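Local coordinates for putative NADH-flavin reductase (Lactobacillus casei ATCC 334, PDB 3H2S), which binds NADPH in a Rossmann-type fold and is probably an oxidoreductase, perhaps an NADH-flavin reductase, at residues A[54-60]-A[88-93]; A[106-112]-A[174-178]; A[169-175]-A[209-215]. All blocks are in the same frame, centred on the assembly; numbering follows the deposited sequence.

Contact 1 of 3, residues A[54-60]-A[88-93]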
loop_
_atom_site.group_PDB
_atom_site.type_symbol
_atom_site.label_atom_id
_atom_site.label_comp_id
_atom_site.label_asym_id
_atom_site.label_seq_id
_atom_site.Cartn_x
_atom_site.Cartn_y
_atom_site.Cartn_z
ATOM N N VAL A 54 -9.484 -4.436 9.092
ATOM C CA VAL A 54 -9.321 -5.606 9.953
ATOM C C VAL A 54 -9.900 -6.859 9.296
ATOM O O VAL A 54 -9.746 -7.964 9.816
ATOM C CB VAL A 54 -9.940 -5.337 11.340
ATOM C CG1 VAL A 54 -10.653 -6.548 11.898
ATOM C CG2 VAL A 54 -8.863 -4.793 12.278
ATOM N N LEU A 55 -10.420 -6.700 8.080
ATOM C CA LEU A 55 -10.796 -7.841 7.254
ATOM C C LEU A 55 -9.634 -8.816 7.051
ATOM O O LEU A 55 -8.480 -8.402 6.931
ATOM C CB LEU A 55 -11.326 -7.389 5.902
ATOM C CG LEU A 55 -12.679 -6.674 5.878
ATOM C CD1 LEU A 55 -12.908 -6.062 4.493
ATOM C CD2 LEU A 55 -13.807 -7.642 6.242
ATOM N N THR A 56 -9.937 -10.113 7.109
ATOM C CA THR A 56 -8.910 -11.154 6.987
ATOM C C THR A 56 -9.087 -11.925 5.691
ATOM O O THR A 56 -10.131 -11.839 5.045
ATOM C CB THR A 56 -9.005 -12.166 8.148
ATOM O OG1 THR A 56 -10.272 -12.830 8.086
ATOM C CG2 THR A 56 -8.872 -11.449 9.486
ATOM N N GLU A 57 -8.104 -12.757 5.362
ATOM C CA GLU A 57 -8.218 -13.608 4.188
ATOM C C GLU A 57 -9.430 -14.521 4.302
ATOM O O GLU A 57 -10.209 -14.636 3.357
ATOM C CB GLU A 57 -6.948 -14.435 3.988
ATOM C CG GLU A 57 -5.947 -13.775 3.074
ATOM C CD GLU A 57 -4.891 -14.748 2.576
ATOM O OE1 GLU A 57 -5.105 -15.979 2.694
ATOM O OE2 GLU A 57 -3.848 -14.277 2.074
ATOM N N ALA A 58 -9.653 -15.067 5.499
ATOM C CA ALA A 58 -10.795 -15.943 5.741
ATOM C C ALA A 58 -12.148 -15.266 5.492
ATOM O O ALA A 58 -13.082 -15.904 4.986
ATOM C CB ALA A 58 -10.735 -16.533 7.150
ATOM N N ASP A 59 -12.270 -13.996 5.882
ATOM C CA ASP A 59 -13.503 -13.239 5.651
ATOM C C ASP A 59 -13.886 -13.256 4.177
ATOM O O ASP A 59 -15.062 -13.112 3.830
ATOM C CB ASP A 59 -13.356 -11.781 6.125
ATOM C CG ASP A 59 -13.308 -11.652 7.635
ATOM O OD1 ASP A 59 -13.899 -12.510 8.327
ATOM O OD2 ASP A 59 -12.617 -10.725 8.132
ATOM N N LEU A 60 -12.876 -13.290 3.314
ATOM C CA LEU A 60 -13.079 -13.085 1.888
ATOM C C LEU A 60 -12.998 -14.372 1.067
ATOM O O LEU A 60 -13.122 -14.334 -0.149
ATOM C CB LEU A 60 -12.085 -12.054 1.338
ATOM C CG LEU A 60 -12.369 -10.577 1.618
ATOM C CD1 LEU A 60 -11.563 -9.682 0.695
ATOM C CD2 LEU A 60 -13.850 -10.267 1.513
ATOM N N HIS A 88 -4.786 -2.663 1.891
ATOM C CA HIS A 88 -5.189 -3.782 2.734
ATOM C C HIS A 88 -5.942 -4.820 1.906
ATOM O O HIS A 88 -5.696 -6.029 2.026
ATOM C CB HIS A 88 -6.064 -3.314 3.907
ATOM C CG HIS A 88 -6.396 -4.412 4.871
ATOM N ND1 HIS A 88 -5.420 -5.141 5.514
ATOM C CD2 HIS A 88 -7.570 -5.035 5.140
ATOM C CE1 HIS A 88 -5.989 -6.100 6.227
ATOM N NE2 HIS A 88 -7.288 -6.080 5.989
ATOM N N LEU A 89 -6.913 -4.358 1.123
ATOM C CA LEU A 89 -7.678 -5.279 0.261
ATOM C C LEU A 89 -6.784 -6.084 -0.690
ATOM O O LEU A 89 -6.929 -7.304 -0.821
ATOM C CB LEU A 89 -8.747 -4.521 -0.537
ATOM C CG LEU A 89 -9.650 -5.419 -1.400
ATOM C CD1 LEU A 89 -10.197 -6.629 -0.621
ATOM C CD2 LEU A 89 -10.792 -4.624 -2.038
ATOM N N VAL A 90 -5.901 -5.387 -1.401
ATOM C CA VAL A 90 -4.927 -6.052 -2.267
ATOM C C VAL A 90 -4.123 -7.127 -1.525
ATOM O O VAL A 90 -3.911 -8.232 -2.040
ATOM C CB VAL A 90 -3.985 -5.034 -2.971
ATOM C CG1 VAL A 90 -2.800 -5.757 -3.642
ATOM C CG2 VAL A 90 -4.775 -4.232 -4.022
ATOM N N SER A 91 -3.761 -6.852 -0.280
ATOM C CA SER A 91 -2.946 -7.797 0.474
ATOM C C SER A 91 -3.693 -9.095 0.756
ATOM O O SER A 91 -3.072 -10.136 0.976
ATOM C CB SER A 91 -2.456 -7.171 1.779
ATOM O OG SER A 91 -3.462 -7.208 2.782
ATOM N N LEU A 92 -5.026 -9.044 0.695
ATOM C CA LEU A 92 -5.855 -10.227 0.957
ATOM C C LEU A 92 -6.116 -11.004 -0.328
ATOM O O LEU A 92 -6.730 -12.066 -0.299
ATOM C CB LEU A 92 -7.202 -9.816 1.567
ATOM C CG LEU A 92 -7.167 -8.926 2.809
ATOM C CD1 LEU A 92 -8.582 -8.550 3.236
ATOM C CD2 LEU A 92 -6.438 -9.669 3.938
ATOM N N LEU A 93 -5.752 -10.421 -1.465
ATOM C CA LEU A 93 -6.064 -11.043 -2.743
ATOM C C LEU A 93 -4.874 -11.703 -3.435
ATOM O O LEU A 93 -4.982 -12.127 -4.581
ATOM C CB LEU A 93 -6.726 -10.029 -3.669
ATOM C CG LEU A 93 -7.931 -9.320 -3.049
ATOM C CD1 LEU A 93 -8.495 -8.353 -4.043
ATOM C CD2 LEU A 93 -8.976 -10.345 -2.614
HETATM O O HOH W 1 -3.435 -12.698 0.199
#
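Leu-92 is the bump of this contact: its isobutyl end packs against the backbone of 55-57 and fills the hollow between that backbone and the side chain of Leu-60. With CG anti to its own carbonyl carbon (chi1 -53°), the leucine reaches across from the end of helix 80-91. CD1 lies 3.7 Å from Leu-55 O and also meets Leu-55 CB, while CD2 sits 3.8 Å from Glu-57 N. Leu-60 brings its CD1 to 3.6 Å from Leu-89 CD1, its side chain crossing both Leu-89 and Leu-92 at about a right angle. Deeper down, Leu-60 and Leu-89 both rest on Val-66 of strand 65-68.

His-88 closes the Leu-55 end. Its NE2 points at Leu-55 O (2.8 Å, 152° at the hydrogen), with the oxygen close to the ring plane and one ring face lying over Leu-92 CG. At the Glu-57 end a water lies within reach of both Glu-57 OE2 and Ser-91 O, though which it serves is not settled. Thr-56 is the N-cap of the short helix 57-60, whose first turn is closed by a capping box: Thr-56 N gives to Asp-59 OD2 at 2.9 Å and Asp-59 N gives to Thr-56 OG1 at 3.2 Å. Lys-50 forms a salt bridge to the same carboxylate oxygen.

The contact is thus apolar at its centre and polar at its ends, and the bond from His-88 implies a proton on NE2, consistent with a neutral ring protonated there or a charged one.

Contact 2 of 3, residues A[106-112]-A[174-178]. With NDP (NADPH dihydro-nicotinamide-adenine-dinucleotide phosphate), chain C.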
loop_
_atom_site.group_PDB
_atom_site.type_symbol
_atom_site.label_atom_id
_atom_site.label_comp_id
_atom_site.label_asym_id
_atom_site.label_seq_id
_atom_site.Cartn_x
_atom_site.Cartn_y
_atom_site.Cartn_z
ATOM N N SER A 106 -11.846 11.400 -9.984
ATOM C CA SER A 106 -11.792 12.086 -11.262
ATOM C C SER A 106 -10.431 12.758 -11.470
ATOM O O SER A 106 -10.000 12.985 -12.595
ATOM C CB SER A 106 -12.923 13.124 -11.301
ATOM O OG SER A 106 -13.509 13.171 -12.586
ATOM N N ALA A 107 -9.734 13.063 -10.382
ATOM C CA ALA A 107 -8.508 13.865 -10.460
ATOM C C ALA A 107 -7.314 13.117 -11.061
ATOM O O ALA A 107 -6.312 13.727 -11.435
ATOM C CB ALA A 107 -8.155 14.426 -9.085
ATOM N N SER A 108 -7.431 11.798 -11.175
ATOM C CA SER A 108 -6.388 10.994 -11.811
ATOM C C SER A 108 -6.631 10.846 -13.311
ATOM O O SER A 108 -5.876 10.165 -14.009
ATOM C CB SER A 108 -6.268 9.625 -11.128
ATOM O OG SER A 108 -7.425 8.829 -11.325
ATOM N N LEU A 109 -7.742 11.412 -13.787
ATOM C CA LEU A 109 -8.029 11.461 -15.221
ATOM C C LEU A 109 -7.373 12.676 -15.872
ATOM O O LEU A 109 -7.165 13.704 -15.216
ATOM C CB LEU A 109 -9.531 11.537 -15.462
ATOM C CG LEU A 109 -10.410 10.382 -15.005
ATOM C CD1 LEU A 109 -11.878 10.803 -15.077
ATOM C CD2 LEU A 109 -10.123 9.140 -15.832
ATOM N N ALA A 110 -7.079 12.562 -17.164
ATOM C CA ALA A 110 -6.686 13.723 -17.959
ATOM C C ALA A 110 -7.889 14.621 -18.257
ATOM O O ALA A 110 -8.970 14.138 -18.615
ATOM C CB ALA A 110 -6.024 13.288 -19.260
HETATM N N MSE A 111 -7.653 15.929 -18.249
HETATM C CA MSE A 111 -8.543 16.852 -18.937
HETATM C C MSE A 111 -8.592 16.538 -20.433
HETATM O O MSE A 111 -7.633 16.007 -20.999
HETATM C CB MSE A 111 -8.077 18.303 -18.728
HETATM C CG MSE A 111 -8.205 18.790 -17.295
HETATM SE SE MSE A 111 -10.072 18.980 -16.702
HETATM C CE MSE A 111 -9.785 20.381 -15.356
ATOM N N PRO A 112 -9.717 16.865 -21.082
ATOM C CA PRO A 112 -9.812 16.683 -22.526
ATOM C C PRO A 112 -8.620 17.329 -23.227
ATOM O O PRO A 112 -8.220 18.427 -22.861
ATOM C CB PRO A 112 -11.114 17.414 -22.879
ATOM C CG PRO A 112 -11.942 17.311 -21.633
ATOM C CD PRO A 112 -10.960 17.398 -20.494
ATOM N N LYS A 174 -11.274 5.583 -21.179
ATOM C CA LYS A 174 -10.060 5.034 -20.583
ATOM C C LYS A 174 -9.534 5.989 -19.512
ATOM O O LYS A 174 -9.900 5.862 -18.349
ATOM C CB LYS A 174 -8.993 4.775 -21.655
ATOM C CG LYS A 174 -9.414 3.778 -22.718
ATOM C CD LYS A 174 -9.149 4.307 -24.121
ATOM C CE LYS A 174 -10.012 3.587 -25.155
ATOM N NZ LYS A 174 -9.436 3.697 -26.527
ATOM N N ASP A 175 -8.782 7.012 -19.923
ATOM C CA ASP A 175 -8.055 7.856 -18.962
ATOM C C ASP A 175 -8.412 9.338 -19.042
ATOM O O ASP A 175 -7.772 10.164 -18.382
ATOM C CB ASP A 175 -6.541 7.694 -19.126
ATOM C CG ASP A 175 -6.068 6.289 -18.809
ATOM O OD1 ASP A 175 -6.267 5.838 -17.660
ATOM O OD2 ASP A 175 -5.421 5.672 -19.682
ATOM N N THR A 176 -9.336 9.682 -19.935
ATOM C CA THR A 176 -9.695 11.080 -20.171
ATOM C C THR A 176 -11.120 11.378 -19.714
ATOM O O THR A 176 -12.026 10.595 -19.955
ATOM C CB THR A 176 -9.525 11.466 -21.671
ATOM O OG1 THR A 176 -8.176 11.197 -22.073
ATOM C CG2 THR A 176 -9.787 12.953 -21.867
ATOM N N LEU A 177 -11.289 12.476 -18.979
ATOM C CA LEU A 177 -12.606 12.931 -18.582
ATOM C C LEU A 177 -13.533 12.938 -19.794
ATOM O O LEU A 177 -13.166 13.451 -20.863
ATOM C CB LEU A 177 -12.512 14.345 -17.993
ATOM C CG LEU A 177 -13.759 14.847 -17.258
ATOM C CD1 LEU A 177 -13.954 14.073 -15.946
ATOM C CD2 LEU A 177 -13.621 16.340 -17.003
ATOM N N LEU A 178 -14.741 12.410 -19.600
ATOM C CA LEU A 178 -15.776 12.379 -20.619
ATOM C C LEU A 178 -16.797 13.498 -20.420
ATOM O O LEU A 178 -17.184 13.831 -19.299
ATOM C CB LEU A 178 -16.499 11.030 -20.604
ATOM C CG LEU A 178 -15.634 9.778 -20.785
ATOM C CD1 LEU A 178 -16.483 8.519 -20.655
ATOM C CD2 LEU A 178 -14.901 9.808 -22.138
HETATM P PA NDP C . -20.160 7.678 0.769
HETATM O O1A NDP C . -19.653 8.981 1.452
HETATM O O2A NDP C . -21.614 7.562 0.460
HETATM O O5B NDP C . -19.695 6.655 2.038
HETATM C C5B NDP C . -18.902 5.570 1.492
HETATM C C4B NDP C . -18.806 4.392 2.538
HETATM O O4B NDP C . -17.651 4.598 3.327
HETATM C C3B NDP C . -19.997 4.377 3.554
HETATM O O3B NDP C . -20.535 3.093 3.495
HETATM C C2B NDP C . -19.265 4.638 4.934
HETATM O O2B NDP C . -19.821 4.055 6.059
HETATM C C1B NDP C . -17.872 4.028 4.583
HETATM N N9A NDP C . -16.833 4.558 5.480
HETATM C C8A NDP C . -16.407 5.912 5.498
HETATM N N7A NDP C . -15.429 6.138 6.378
HETATM C C5A NDP C . -15.176 4.871 6.945
HETATM C C6A NDP C . -14.229 4.492 7.912
HETATM N N6A NDP C . -13.431 5.452 8.459
HETATM N N1A NDP C . -14.351 3.244 8.493
HETATM C C2A NDP C . -15.175 2.354 7.863
HETATM N N3A NDP C . -15.992 2.551 6.785
HETATM C C4A NDP C . -16.027 3.871 6.397
HETATM O O3 NDP C . -19.340 7.794 -0.573
HETATM P PN NDP C . -19.592 7.799 -2.176
HETATM O O1N NDP C . -20.522 6.621 -2.522
HETATM O O2N NDP C . -20.214 9.139 -2.427
HETATM O O5D NDP C . -18.201 7.553 -2.995
HETATM C C5D NDP C . -17.765 6.247 -3.382
HETATM C C4D NDP C . -16.452 6.419 -4.166
HETATM O O4D NDP C . -16.722 7.399 -5.153
HETATM C C3D NDP C . -15.192 6.884 -3.377
HETATM O O3D NDP C . -14.057 6.306 -3.910
HETATM C C2D NDP C . -15.264 8.438 -3.603
HETATM O O2D NDP C . -13.988 9.023 -3.548
HETATM C C1D NDP C . -15.750 8.415 -5.096
HETATM N N1N NDP C . -16.194 9.738 -5.530
HETATM C C2N NDP C . -15.380 10.385 -6.553
HETATM C C3N NDP C . -15.726 11.852 -6.811
HETATM C C7N NDP C . -15.228 12.266 -8.185
HETATM O O7N NDP C . -14.132 11.886 -8.573
HETATM N N7N NDP C . -15.955 13.204 -8.904
HETATM C C4N NDP C . -17.120 12.350 -6.491
HETATM C C5N NDP C . -17.715 11.771 -5.232
HETATM C C6N NDP C . -17.275 10.389 -4.805
HETATM P P2B NDP C . -21.125 4.721 6.775
HETATM O O1X NDP C . -22.375 4.513 5.844
HETATM O O2X NDP C . -21.441 3.819 8.025
HETATM O O3X NDP C . -20.925 6.162 7.097
HETATM O O HOH W 2 -4.985 9.774 -17.190
#
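Leu-177 pushes its side chain into the bend of 106-112 and loses more area to the contact than any other residue here. Its CG stands anti to the backbone N (chi1 -167°), which carries CD1 inward to 4.0 Å from Leu-109 CD1 and 3.5 Å from Ser-106 OG. The two leucines cross at about a right angle, and the selenium of Met-111, a selenomethionine, brushes the other branch, CD2. Pro-112 comes alongside CB with its ring.

Leu-109 answers from the opposite segment. While CD1 meets Leu-177, its CD2 lies against the backbone of Asp-175, 3.6 Å from Asp-175 O, and the side chain continues onto Val-211 and Arg-209 of strand 209-214.

Between these leucines the main chains are tied at Ala-110, which is bridged to Thr-176. Ala-110 N gives to Asp-175 O at 2.8 Å, and Leu-177 N gives to Ala-110 O at 2.9 Å, both bonds nearly straight. Thr-176 turns CG2 over this bridge, 3.6 Å from Ala-110 O and close to Pro-112 CA. Asp-175 O also takes a water that reaches, weakly, to Ser-108 O.

Ser-106 N donates to O7N of the NADPH carboxamide at 2.7 Å. In this protein the loop after strand 170-173 joins 106-112 through a single beta bridge; the loop after strand 99-103, holding the nicotinamide end, is that of a Rossmann-type cofactor site.

Contact 3 of 3, residues A[169-175]-A[209-215]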
loop_
_atom_site.group_PDB
_atom_site.type_symbol
_atom_site.label_atom_id
_atom_site.label_comp_id
_atom_site.label_asym_id
_atom_site.label_seq_id
_atom_site.Cartn_x
_atom_site.Cartn_y
_atom_site.Cartn_z
ATOM N N SER A 169 -28.211 4.428 -18.815
ATOM C CA SER A 169 -27.136 3.750 -19.553
ATOM C C SER A 169 -25.865 4.542 -19.288
ATOM O O SER A 169 -25.934 5.728 -18.951
ATOM C CB SER A 169 -27.404 3.755 -21.072
ATOM O OG SER A 169 -28.474 2.906 -21.418
ATOM N N TYR A 170 -24.710 3.926 -19.537
ATOM C CA TYR A 170 -23.444 4.644 -19.418
ATOM C C TYR A 170 -22.576 4.539 -20.668
ATOM O O TYR A 170 -22.788 3.669 -21.537
ATOM C CB TYR A 170 -22.671 4.221 -18.159
ATOM C CG TYR A 170 -22.104 2.825 -18.237
ATOM C CD1 TYR A 170 -20.906 2.569 -18.909
ATOM C CD2 TYR A 170 -22.813 1.745 -17.733
ATOM C CE1 TYR A 170 -20.426 1.277 -19.047
ATOM C CE2 TYR A 170 -22.367 0.447 -17.915
ATOM C CZ TYR A 170 -21.172 0.219 -18.565
ATOM O OH TYR A 170 -20.688 -1.067 -18.675
ATOM N N VAL A 171 -21.686 5.513 -20.814
ATOM C CA VAL A 171 -20.641 5.477 -21.839
ATOM C C VAL A 171 -19.277 5.356 -21.163
ATOM O O VAL A 171 -19.036 5.972 -20.129
ATOM C CB VAL A 171 -20.659 6.755 -22.691
ATOM C CG1 VAL A 171 -19.490 6.742 -23.691
ATOM C CG2 VAL A 171 -21.992 6.883 -23.430
ATOM N N ALA A 172 -18.395 4.534 -21.714
ATOM C CA ALA A 172 -17.105 4.293 -21.065
ATOM C C ALA A 172 -15.922 4.819 -21.876
ATOM O O ALA A 172 -15.963 4.857 -23.104
ATOM C CB ALA A 172 -16.926 2.818 -20.742
ATOM N N GLY A 173 -14.876 5.243 -21.174
ATOM C CA GLY A 173 -13.609 5.582 -21.804
ATOM C C GLY A 173 -12.463 5.025 -20.983
ATOM O O GLY A 173 -12.640 4.069 -20.221
ATOM N N LYS A 174 -11.274 5.583 -21.179
ATOM C CA LYS A 174 -10.060 5.034 -20.583
ATOM C C LYS A 174 -9.534 5.989 -19.512
ATOM O O LYS A 174 -9.900 5.862 -18.349
ATOM C CB LYS A 174 -8.993 4.775 -21.655
ATOM C CG LYS A 174 -9.414 3.778 -22.718
ATOM C CD LYS A 174 -9.149 4.307 -24.121
ATOM C CE LYS A 174 -10.012 3.587 -25.155
ATOM N NZ LYS A 174 -9.436 3.697 -26.527
ATOM N N ASP A 175 -8.782 7.012 -19.923
ATOM C CA ASP A 175 -8.055 7.856 -18.962
ATOM C C ASP A 175 -8.412 9.338 -19.042
ATOM O O ASP A 175 -7.772 10.164 -18.382
ATOM C CB ASP A 175 -6.541 7.694 -19.126
ATOM C CG ASP A 175 -6.068 6.289 -18.809
ATOM O OD1 ASP A 175 -6.267 5.838 -17.660
ATOM O OD2 ASP A 175 -5.421 5.672 -19.682
ATOM N N ARG A 209 -7.731 0.886 -15.916
ATOM C CA ARG A 209 -8.687 1.843 -15.385
ATOM C C ARG A 209 -9.577 2.333 -16.517
ATOM O O ARG A 209 -9.092 2.628 -17.602
ATOM C CB ARG A 209 -7.956 3.025 -14.755
ATOM C CG ARG A 209 -8.888 4.010 -14.060
ATOM C CD ARG A 209 -9.321 5.145 -14.962
ATOM N NE ARG A 209 -8.185 5.952 -15.391
ATOM C CZ ARG A 209 -7.677 6.954 -14.682
ATOM N NH1 ARG A 209 -8.251 7.315 -13.537
ATOM N NH2 ARG A 209 -6.591 7.600 -15.113
ATOM N N ILE A 210 -10.884 2.337 -16.280
ATOM C CA ILE A 210 -11.817 3.005 -17.172
ATOM C C ILE A 210 -12.533 4.169 -16.476
ATOM O O ILE A 210 -12.453 4.313 -15.262
ATOM C CB ILE A 210 -12.831 2.019 -17.766
ATOM C CG1 ILE A 210 -13.598 1.291 -16.653
ATOM C CG2 ILE A 210 -12.110 1.020 -18.707
ATOM C CD1 ILE A 210 -14.840 0.521 -17.149
ATOM N N VAL A 211 -13.146 5.047 -17.264
ATOM C CA VAL A 211 -13.949 6.138 -16.710
ATOM C C VAL A 211 -15.337 5.983 -17.313
ATOM O O VAL A 211 -15.465 5.578 -18.467
ATOM C CB VAL A 211 -13.386 7.517 -17.104
ATOM C CG1 VAL A 211 -13.153 7.610 -18.620
ATOM C CG2 VAL A 211 -14.298 8.642 -16.629
ATOM N N VAL A 212 -16.364 6.359 -16.562
ATOM C CA VAL A 212 -17.732 6.233 -17.075
ATOM C C VAL A 212 -18.539 7.511 -16.895
ATOM O O VAL A 212 -18.364 8.222 -15.909
ATOM C CB VAL A 212 -18.470 5.032 -16.440
ATOM C CG1 VAL A 212 -17.868 3.736 -16.943
ATOM C CG2 VAL A 212 -18.394 5.085 -14.924
ATOM N N ARG A 213 -19.406 7.810 -17.862
ATOM C CA ARG A 213 -20.361 8.902 -17.712
ATOM C C ARG A 213 -21.768 8.419 -18.061
ATOM O O ARG A 213 -21.935 7.382 -18.721
ATOM C CB ARG A 213 -19.976 10.085 -18.607
ATOM C CG ARG A 213 -20.180 9.825 -20.106
ATOM C CD ARG A 213 -20.073 11.126 -20.890
ATOM N NE ARG A 213 -20.026 10.917 -22.336
ATOM C CZ ARG A 213 -21.097 10.864 -23.129
ATOM N NH1 ARG A 213 -22.321 10.861 -22.615
ATOM N NH2 ARG A 213 -20.941 10.733 -24.443
ATOM N N ASP A 214 -22.770 9.202 -17.665
ATOM C CA ASP A 214 -24.142 8.935 -18.065
ATOM C C ASP A 214 -24.242 9.046 -19.581
ATOM O O ASP A 214 -23.701 9.982 -20.175
ATOM C CB ASP A 214 -25.103 9.944 -17.432
ATOM C CG ASP A 214 -25.204 9.802 -15.928
ATOM O OD1 ASP A 214 -25.032 8.667 -15.414
ATOM O OD2 ASP A 214 -25.523 10.820 -15.266
ATOM N N ALA A 215 -25.042 8.171 -20.180
ATOM C CA ALA A 215 -25.319 8.248 -21.623
ATOM C C ALA A 215 -26.343 9.334 -21.906
ATOM O O ALA A 215 -26.951 9.883 -20.984
ATOM C CB ALA A 215 -25.813 6.912 -22.146
#
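Val-171 and Arg-213 form the hydrogen-bonded pair at the heart of this antiparallel ladder, the strand axes running at 153° to each other. Val-171 N gives to Arg-213 O at 2.8 Å and the return bond is equally straight. Gly-173 and Val-211 make the next such pair; Gly-173 N gives to Val-211 O at 2.8 Å, but the return bond from Val-211 N stretches to 3.2 Å and comes from well above the carbonyl plane of Gly-173, where the strand starts to turn away. Ala-215 N, giving to Ser-169 O, closes the other end.

Among the apolar contacts, Val-212 CG1 lies 3.8 Å from Tyr-170 CD1 and 4.0 Å from Ala-172 CB. On the other face Val-171 CG2 sits over the guanidinium of Arg-213, whose chain rises extended from CG, and also touches Ala-215 CB. Arg-213 NH1 is held by Asp-214 O.

The charged contact is side-on: Arg-209 NE (3.0 Å) and NH2 (3.1 Å) both grip Asp-175 OD1 on its anti side, with the guanidinium and carboxylate planes 66° apart. The arginine chain, bent at chi2 (-93°) and chi3, curls back to make this reach. Cutting Arg-209 back to an alanine is likely to leave the Asp-175 carboxylate without its charged partner, the hydroxyls of Ser-108 and Ser-157 without NH1, and Tyr-142 without its cation.

Strand 170-173 forms an edge of the sheet within this chain, beside 209-214, which joins it to 153-158; helix 189-201 packs on the face carrying Tyr-170, Ile-210 and Val-212.

From the N terminus, contact 1 comes first: it closes the loop through strand 65-68 and helix 80-91, bringing the short helix 57-60 against the end of the longer one. Contact 2 then opens at 106-112 and reaches past helix 132-145 and strand 153-158 to 174-178, joining the loop after strand 99-103 to the loop after strand 170-173. Contact 3 runs from 169-175 through helix 189-201 to 209-215, pairing edge strand 170-173 with 209-214. These two loops follow on, sharing Lys-174 and Asp-175; none of the three nests within another. Ser-108 is probably hydrogen-bonded to Arg-209. Contact 1 stands apart, its centre about 30 Å from that of contact 2.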